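Side-chain contacts in beta-1,4-mannanase (PDB 3VUP), which probably hydrolyses the beta-1,4-mannosidic linkages of mannans as an enzyme of the sea hare's digestive fluid, using a TIM-barrel fold: residues 76-81 / 133-138; 139-144 / 205-210; 62-65 / 69-72. All blocks are in the same frame, centred on the assembly; numbering follows the deposited sequence.

Interaction 1: residues 76-81 / 133-138; sequences QGFVTG and LQSYID. With SO4 (sulfate ion), chain H.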
loop_
_atom_site.group_PDB
_atom_site.type_symbol
_atom_site.label_atom_id
_atom_site.label_comp_id
_atom_site.label_asym_id
_atom_site.label_seq_id
_atom_site.Cartn_x
_atom_site.Cartn_y
_atom_site.Cartn_z
ATOM N N GLN A 76 16.134 -7.138 21.760
ATOM C CA GLN A 76 16.471 -8.310 20.962
ATOM C C GLN A 76 15.761 -8.314 19.606
ATOM O O GLN A 76 16.029 -9.166 18.762
ATOM C CB GLN A 76 16.162 -9.599 21.730
ATOM C CG GLN A 76 17.067 -9.846 22.934
ATOM C CD GLN A 76 16.761 -8.928 24.105
ATOM O OE1 GLN A 76 15.597 -8.679 24.429
ATOM N NE2 GLN A 76 17.805 -8.412 24.741
ATOM N N GLY A 77 14.859 -7.360 19.399
ATOM C CA GLY A 77 14.159 -7.248 18.130
ATOM C C GLY A 77 12.822 -7.966 18.062
ATOM O O GLY A 77 12.224 -8.076 16.986
ATOM N N PHE A 78 12.345 -8.456 19.202
ATOM C CA PHE A 78 10.997 -9.011 19.269
ATOM C C PHE A 78 10.019 -7.898 19.587
ATOM O O PHE A 78 10.356 -6.946 20.283
ATOM C CB PHE A 78 10.903 -10.112 20.324
ATOM C CG PHE A 78 11.656 -11.355 19.956
ATOM C CD1 PHE A 78 11.006 -12.428 19.369
ATOM C CD2 PHE A 78 13.018 -11.445 20.180
ATOM C CE1 PHE A 78 11.701 -13.570 19.023
ATOM C CE2 PHE A 78 13.718 -12.585 19.834
ATOM C CZ PHE A 78 13.058 -13.647 19.255
ATOM N N VAL A 79 8.803 -8.014 19.069
ATOM C CA VAL A 79 7.782 -7.003 19.298
ATOM C C VAL A 79 7.068 -7.245 20.626
ATOM O O VAL A 79 6.680 -8.375 20.931
ATOM C CB VAL A 79 6.787 -6.970 18.121
ATOM C CG1 VAL A 79 5.606 -6.064 18.425
ATOM C CG2 VAL A 79 7.509 -6.527 16.862
ATOM N N THR A 80 6.908 -6.180 21.414
ATOM C CA THR A 80 6.252 -6.278 22.714
ATOM C C THR A 80 4.802 -5.821 22.714
ATOM O O THR A 80 4.031 -6.203 23.592
ATOM C CB THR A 80 7.008 -5.481 23.800
ATOM O OG1 THR A 80 7.020 -4.087 23.464
ATOM C CG2 THR A 80 8.430 -5.983 23.929
ATOM N N GLY A 81 4.436 -4.995 21.741
ATOM C CA GLY A 81 3.094 -4.449 21.686
ATOM C C GLY A 81 2.990 -3.438 20.564
ATOM O O GLY A 81 3.972 -3.178 19.866
ATOM N N LEU A 133 8.859 -12.292 13.532
ATOM C CA LEU A 133 7.649 -11.992 12.786
ATOM C C LEU A 133 6.394 -12.425 13.548
ATOM O O LEU A 133 5.414 -11.673 13.618
ATOM C CB LEU A 133 7.693 -12.657 11.416
ATOM C CG LEU A 133 6.464 -12.429 10.539
ATOM C CD1 LEU A 133 6.180 -10.936 10.360
ATOM C CD2 LEU A 133 6.671 -13.101 9.198
ATOM N N GLN A 134 6.408 -13.624 14.123
ATOM C CA GLN A 134 5.240 -14.072 14.875
ATOM C C GLN A 134 4.934 -13.150 16.058
ATOM O O GLN A 134 3.765 -12.919 16.376
ATOM C CB GLN A 134 5.375 -15.526 15.332
ATOM C CG GLN A 134 4.045 -16.146 15.773
ATOM C CD GLN A 134 2.987 -16.170 14.670
ATOM O OE1 GLN A 134 3.278 -16.475 13.510
ATOM N NE2 GLN A 134 1.748 -15.851 15.034
ATOM N N SER A 135 5.970 -12.614 16.703
ATOM C CA SER A 135 5.748 -11.658 17.789
ATOM C C SER A 135 5.091 -10.369 17.295
ATOM O O SER A 135 4.224 -9.822 17.970
ATOM C CB SER A 135 7.026 -11.376 18.601
ATOM O OG SER A 135 7.950 -10.543 17.922
ATOM N N TYR A 136 5.482 -9.887 16.116
ATOM C CA TYR A 136 4.797 -8.734 15.538
ATOM C C TYR A 136 3.318 -9.046 15.326
ATOM O O TYR A 136 2.430 -8.258 15.683
ATOM C CB TYR A 136 5.429 -8.280 14.205
ATOM C CG TYR A 136 4.569 -7.233 13.538
ATOM C CD1 TYR A 136 4.343 -6.011 14.163
ATOM C CD2 TYR A 136 3.931 -7.477 12.322
ATOM C CE1 TYR A 136 3.524 -5.054 13.597
ATOM C CE2 TYR A 136 3.113 -6.517 11.743
ATOM C CZ TYR A 136 2.913 -5.311 12.387
ATOM O OH TYR A 136 2.078 -4.379 11.809
ATOM N N ILE A 137 3.058 -10.203 14.732
ATOM C CA ILE A 137 1.699 -10.597 14.419
ATOM C C ILE A 137 0.843 -10.720 15.677
ATOM O O ILE A 137 -0.265 -10.179 15.742
ATOM C CB ILE A 137 1.718 -11.882 13.601
ATOM C CG1 ILE A 137 2.240 -11.563 12.193
ATOM C CG2 ILE A 137 0.330 -12.517 13.558
ATOM C CD1 ILE A 137 2.504 -12.769 11.346
ATOM N N ASP A 138 1.371 -11.396 16.691
ATOM C CA ASP A 138 0.590 -11.667 17.890
ATOM C C ASP A 138 0.474 -10.468 18.828
ATOM O O ASP A 138 -0.579 -10.232 19.415
ATOM C CB ASP A 138 1.151 -12.881 18.629
ATOM C CG ASP A 138 0.923 -14.174 17.878
ATOM O OD1 ASP A 138 0.051 -14.197 16.985
ATOM O OD2 ASP A 138 1.603 -15.174 18.188
HETATM S S SO4 H . -1.327 -17.917 13.490
HETATM O O1 SO4 H . -0.127 -17.159 13.836
HETATM O O2 SO4 H . -1.143 -18.620 12.213
HETATM O O3 SO4 H . -1.612 -18.899 14.532
HETATM O O4 SO4 H . -2.458 -16.995 13.386
#
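A small antiparallel pair of strands, 72-73 and 79-81, lies beyond the second strand of the TIM barrel, and its second strand brings Val79 against Ser135 and Tyr136 on helix 130-147. The contact illustrates how one serine hydroxyl can fasten a loop to a helix. The backbone N of Val79 donates to Ser135 OG over 2.9 Å, and the bond is nearly straight at 163°. Ser135 OG stands between its own backbone N and carbonyl carbon (chi1 75°), where it meets the N-H of Val79, while its proton serves Lys132 O, one turn back in the helix. The oxygen is thus gripped twice, as acceptor and as donor, so its rotation is probably fixed. Phe78 flanks it, with ring atom CD1 lying 3.9 Å from Ser135 OG in an oblique approach.

Beside this polar bond the isopropyl group of Val79 settles on the helix backbone. Val79 CB reaches to 3.7 Å from Tyr136 CA, and the two side chains run alongside each other in the same direction. Phe73 and Pro71 also touch Val79, leaving it wedged between hairpin and helix. Val79 CG2, anti to its carbonyl carbon, packs 3.8 Å from Tyr136 CB and meets the phenol ring at its edge, near the ring plane.

Interaction 2: residues 139-144 / 205-210; sequences KALKPI and NWQADA. With SO4 (sulfate ion), chain H.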
loop_
_atom_site.group_PDB
_atom_site.type_symbol
_atom_site.label_atom_id
_atom_site.label_comp_id
_atom_site.label_asym_id
_atom_site.label_seq_id
_atom_site.Cartn_x
_atom_site.Cartn_y
_atom_site.Cartn_z
ATOM N N LYS A 139 1.551 -9.704 18.962
ATOM C CA LYS A 139 1.586 -8.621 19.943
ATOM C C LYS A 139 1.162 -7.254 19.404
ATOM O O LYS A 139 0.819 -6.364 20.189
ATOM C CB LYS A 139 2.973 -8.514 20.583
ATOM C CG LYS A 139 3.357 -9.703 21.441
ATOM C CD LYS A 139 2.615 -9.670 22.771
ATOM C CE LYS A 139 3.202 -10.648 23.777
ATOM N NZ LYS A 139 2.789 -10.305 25.170
ATOM N N ALA A 140 1.212 -7.071 18.086
ATOM C CA ALA A 140 0.884 -5.774 17.495
ATOM C C ALA A 140 -0.170 -5.834 16.397
ATOM O O ALA A 140 -1.171 -5.133 16.470
ATOM C CB ALA A 140 2.142 -5.057 17.004
ATOM N N LEU A 141 0.061 -6.644 15.367
ATOM C CA LEU A 141 -0.823 -6.602 14.202
ATOM C C LEU A 141 -2.237 -7.073 14.527
ATOM O O LEU A 141 -3.210 -6.369 14.240
ATOM C CB LEU A 141 -0.239 -7.416 13.046
ATOM C CG LEU A 141 -1.069 -7.402 11.760
ATOM C CD1 LEU A 141 -1.245 -5.994 11.199
ATOM C CD2 LEU A 141 -0.410 -8.300 10.735
ATOM N N LYS A 142 -2.359 -8.263 15.108
ATOM C CA LYS A 142 -3.686 -8.750 15.445
ATOM C C LYS A 142 -4.433 -7.802 16.406
ATOM O O LYS A 142 -5.603 -7.503 16.173
ATOM C CB LYS A 142 -3.666 -10.209 15.925
ATOM C CG LYS A 142 -3.355 -11.221 14.815
ATOM C CD LYS A 142 -3.283 -12.634 15.368
ATOM C CE LYS A 142 -3.115 -13.676 14.279
ATOM N NZ LYS A 142 -3.264 -15.045 14.841
ATOM N N PRO A 143 -3.770 -7.303 17.470
ATOM C CA PRO A 143 -4.498 -6.342 18.309
ATOM C C PRO A 143 -4.978 -5.092 17.565
ATOM O O PRO A 143 -6.098 -4.635 17.795
ATOM C CB PRO A 143 -3.471 -5.986 19.386
ATOM C CG PRO A 143 -2.670 -7.253 19.532
ATOM C CD PRO A 143 -2.542 -7.786 18.134
ATOM N N ILE A 144 -4.155 -4.557 16.672
ATOM C CA ILE A 144 -4.562 -3.389 15.897
ATOM C C ILE A 144 -5.755 -3.708 14.989
ATOM O O ILE A 144 -6.762 -2.993 14.986
ATOM C CB ILE A 144 -3.388 -2.827 15.067
ATOM C CG1 ILE A 144 -2.327 -2.209 15.988
ATOM C CG2 ILE A 144 -3.901 -1.811 14.049
ATOM C CD1 ILE A 144 -1.005 -1.945 15.298
ATOM N N ASN A 205 2.755 -13.138 3.316
ATOM C CA ASN A 205 1.731 -14.168 3.500
ATOM C C ASN A 205 1.250 -14.223 4.944
ATOM O O ASN A 205 0.047 -14.270 5.202
ATOM C CB ASN A 205 2.290 -15.527 3.063
ATOM C CG ASN A 205 1.346 -16.692 3.336
ATOM O OD1 ASN A 205 1.615 -17.540 4.187
ATOM N ND2 ASN A 205 0.243 -16.751 2.601
ATOM N N TRP A 206 2.181 -14.226 5.894
ATOM C CA TRP A 206 1.776 -14.369 7.290
ATOM C C TRP A 206 0.972 -13.166 7.767
ATOM O O TRP A 206 -0.001 -13.313 8.503
ATOM C CB TRP A 206 2.981 -14.607 8.198
ATOM C CG TRP A 206 3.579 -15.985 8.084
ATOM C CD1 TRP A 206 3.349 -16.922 7.105
ATOM C CD2 TRP A 206 4.502 -16.585 9.000
ATOM N NE1 TRP A 206 4.080 -18.059 7.361
ATOM C CE2 TRP A 206 4.798 -17.877 8.514
ATOM C CE3 TRP A 206 5.115 -16.150 10.179
ATOM C CZ2 TRP A 206 5.681 -18.738 9.171
ATOM C CZ3 TRP A 206 5.988 -17.003 10.824
ATOM C CH2 TRP A 206 6.260 -18.284 10.322
ATOM N N GLN A 207 1.365 -11.968 7.345
ATOM C CA GLN A 207 0.616 -10.792 7.763
ATOM C C GLN A 207 -0.765 -10.735 7.116
ATOM O O GLN A 207 -1.752 -10.416 7.778
ATOM C CB GLN A 207 1.409 -9.517 7.504
ATOM C CG GLN A 207 2.650 -9.384 8.368
ATOM C CD GLN A 207 3.423 -8.134 8.025
ATOM O OE1 GLN A 207 3.190 -7.075 8.600
ATOM N NE2 GLN A 207 4.322 -8.238 7.056
ATOM N N ALA A 208 -0.839 -11.030 5.825
ATOM C CA ALA A 208 -2.129 -11.026 5.154
ATOM C C ALA A 208 -3.089 -12.029 5.791
ATOM O O ALA A 208 -4.263 -11.734 5.979
ATOM C CB ALA A 208 -1.965 -11.298 3.666
ATOM N N ASP A 209 -2.574 -13.207 6.133
ATOM C CA ASP A 209 -3.404 -14.239 6.737
ATOM C C ASP A 209 -3.865 -13.818 8.126
ATOM O O ASP A 209 -5.022 -14.020 8.494
ATOM C CB ASP A 209 -2.658 -15.570 6.795
ATOM C CG ASP A 209 -3.519 -16.700 7.334
ATOM O OD1 ASP A 209 -4.263 -17.329 6.549
ATOM O OD2 ASP A 209 -3.431 -16.973 8.549
ATOM N N ALA A 210 -2.970 -13.208 8.893
ATOM C CA ALA A 210 -3.328 -12.729 10.221
ATOM C C ALA A 210 -4.439 -11.686 10.148
ATOM O O ALA A 210 -5.387 -11.718 10.937
ATOM C CB ALA A 210 -2.108 -12.157 10.919
HETATM S S SO4 H . -1.327 -17.917 13.490
HETATM O O1 SO4 H . -0.127 -17.159 13.836
HETATM O O2 SO4 H . -1.143 -18.620 12.213
HETATM O O3 SO4 H . -1.612 -18.899 14.532
HETATM O O4 SO4 H . -2.458 -16.995 13.386
#
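Lys142 divides its length between two unlike partners: its methylenes lie on Ala210, and its ammonium group ends on a sulfate ion, probably taken from the crystallisation liquor. The lysine is extended beyond CG, so that CE comes within 3.8 Å of Ala210 CB while Lys142 NZ carries on to hydrogen-bond sulfate O4 at 2.6 Å. Gln134 and Lys251 bind the same anion. Losing this chain to an alanine is likely to uncover the Ala210 methyl and leave the sulfate with one positive partner fewer.

Deeper in, Leu141 CD2 touches Gln207 CB at 3.9 Å, the two side chains crossing at about a right angle. Gln207 offers CB and CG, and its backbone O lies equally near; its amide is engaged by Trp111 NE1 and the backbone O of Phe203. The contact joins helices 130-147 and 197-214, which follow the third and fourth barrel strands. Their local axes come within 10.3 Å and run at 32° to each other. The first helix has a pi-type turn at 139-141 and is kinked at Pro143. With no hydrogen bond between the segments, their cohesion rests on apolar fit, and charge is kept to the outer margin.

Interaction 3: residues 62-65 / 69-72; sequences WIHI and TTPA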
loop_
_atom_site.group_PDB
_atom_site.type_symbol
_atom_site.label_atom_id
_atom_site.label_comp_id
_atom_site.label_asym_id
_atom_site.label_seq_id
_atom_site.Cartn_x
_atom_site.Cartn_y
_atom_site.Cartn_z
ATOM N N TRP A 62 1.233 6.214 5.804
ATOM C CA TRP A 62 2.191 5.224 6.259
ATOM C C TRP A 62 2.280 5.200 7.776
ATOM O O TRP A 62 2.276 6.249 8.427
ATOM C CB TRP A 62 3.562 5.499 5.662
ATOM C CG TRP A 62 3.659 5.428 4.157
ATOM C CD1 TRP A 62 2.652 5.402 3.230
ATOM C CD2 TRP A 62 4.873 5.414 3.425
ATOM N NE1 TRP A 62 3.182 5.344 1.956
ATOM C CE2 TRP A 62 4.552 5.357 2.056
ATOM C CE3 TRP A 62 6.219 5.420 3.800
ATOM C CZ2 TRP A 62 5.535 5.331 1.058
ATOM C CZ3 TRP A 62 7.183 5.391 2.828
ATOM C CH2 TRP A 62 6.841 5.356 1.467
ATOM N N ILE A 63 2.380 3.990 8.325
ATOM C CA ILE A 63 2.262 3.765 9.759
ATOM C C ILE A 63 3.612 3.438 10.407
ATOM O O ILE A 63 4.281 4.343 10.897
ATOM C CB ILE A 63 1.198 2.675 10.081
ATOM C CG1 ILE A 63 -0.109 2.930 9.297
ATOM C CG2 ILE A 63 0.955 2.602 11.577
ATOM C CD1 ILE A 63 -0.761 4.269 9.554
ATOM N N HIS A 64 4.029 2.169 10.415
ATOM C CA HIS A 64 5.269 1.803 11.114
ATOM C C HIS A 64 6.516 2.265 10.362
ATOM O O HIS A 64 7.509 2.681 10.973
ATOM C CB HIS A 64 5.410 0.289 11.317
ATOM C CG HIS A 64 4.221 -0.402 11.922
ATOM N ND1 HIS A 64 3.551 0.053 13.039
ATOM C CD2 HIS A 64 3.647 -1.584 11.597
ATOM C CE1 HIS A 64 2.590 -0.803 13.350
ATOM N NE2 HIS A 64 2.633 -1.809 12.495
ATOM N N ILE A 65 6.473 2.121 9.036
ATOM C CA ILE A 65 7.566 2.462 8.127
ATOM C C ILE A 65 8.724 1.480 8.325
ATOM O O ILE A 65 8.682 0.382 7.765
ATOM C CB ILE A 65 7.921 3.965 8.162
ATOM C CG1 ILE A 65 6.622 4.769 7.983
ATOM C CG2 ILE A 65 8.902 4.302 7.069
ATOM C CD1 ILE A 65 6.811 6.227 7.662
ATOM N N THR A 69 9.007 4.179 15.576
ATOM C CA THR A 69 8.257 4.365 16.820
ATOM C C THR A 69 7.188 3.311 17.092
ATOM O O THR A 69 6.891 3.036 18.243
ATOM C CB THR A 69 7.629 5.767 16.944
ATOM O OG1 THR A 69 6.677 5.969 15.896
ATOM C CG2 THR A 69 8.689 6.842 16.890
ATOM N N THR A 70 6.597 2.738 16.048
ATOM C CA THR A 70 5.724 1.580 16.231
ATOM C C THR A 70 6.117 0.500 15.234
ATOM O O THR A 70 6.695 0.799 14.200
ATOM C CB THR A 70 4.217 1.898 16.070
ATOM O OG1 THR A 70 3.944 2.293 14.719
ATOM C CG2 THR A 70 3.746 2.959 17.060
ATOM N N PRO A 71 5.842 -0.769 15.553
ATOM C CA PRO A 71 5.413 -1.262 16.865
ATOM C C PRO A 71 6.559 -1.113 17.870
ATOM O O PRO A 71 7.638 -0.641 17.505
ATOM C CB PRO A 71 5.136 -2.739 16.590
ATOM C CG PRO A 71 6.140 -3.084 15.539
ATOM C CD PRO A 71 6.180 -1.875 14.640
ATOM N N ALA A 72 6.318 -1.482 19.123
ATOM C CA ALA A 72 7.364 -1.441 20.135
ATOM C C ALA A 72 8.209 -2.709 20.066
ATOM O O ALA A 72 7.668 -3.819 20.034
ATOM C CB ALA A 72 6.747 -1.291 21.510
HETATM O O HOH W 1 7.242 4.053 13.376
#
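His64 turns its ring beside its own backbone N (chi1 -50°, CG anti to the carbonyl carbon), and Thr70 sets OG1 between its N and carbonyl carbon; together with the turn of the imidazole about CB-CG, these rotations bring the histidine's ND1 up to the hydroxyl. The resulting hydrogen bond is 2.8 Å long between His64 ND1 and Thr70 OG1 and close to straight at 168°, with the oxygen at the ring edge and in its plane. Either atom could be the donor. The imidazole's other nitrogen, NE2, is hydrogen-bonded to Tyr136 OH, so the ring is held at both nitrogens and is unlikely to turn.

The next residue takes a face of the same ring. A cis peptide precedes Pro71, placing its CD on the same side as the carbonyl oxygen of Thr70. Pro71 CD then sits 3.7 Å from the centroid of the His64 ring, 15° off the ring normal, in a CH-pi contact. One imidazole thus serves as a small template, polar at its edge and apolar over its face, for two consecutive residues of the loop. The carbonyl oxygen of Thr70 also comes close, 3.2 Å from His64 CB.

A water adds a backbone bridge: it donates to His64 O at 2.8 Å and accepts from Thr69 N at 2.8 Å, linking the two ends of the short connection between the segments.

This bracing lies where the second barrel strand, 58-65, turns a corner at residues 63 and 64 and passes into the loop leading to strand 72-73. Trp111 of the neighbouring barrel strand 105-112 meets His64 and touches Pro71, Val79 of strand 79-81 packs on Pro71, and Met88 of helix 88-101 lies against Ile63, His64 and Thr70.

Overall arrangement
From the N terminus, interaction 3 comes first, closing a tight loop at the end of barrel strand 58-65. Interaction 1 then closes a longer excursion, running from 76-81 through helix 88-101 and barrel strand 105-112 to 133-138. Interaction 2 follows, enclosing barrel strand 157-161 between 139-144 and 205-210. The three are in series, neither nested nor crossed, yet adjoin in space. Strand pairing from Thr80 N to Ala72 O joins interactions 1 and 3, helix 130-147 is common to interactions 1 and 2, and Ala140 packs on Pro71 between interactions 2 and 3. Together they link the loop after the second strand to helix 130-147, and through it to helix 197-214.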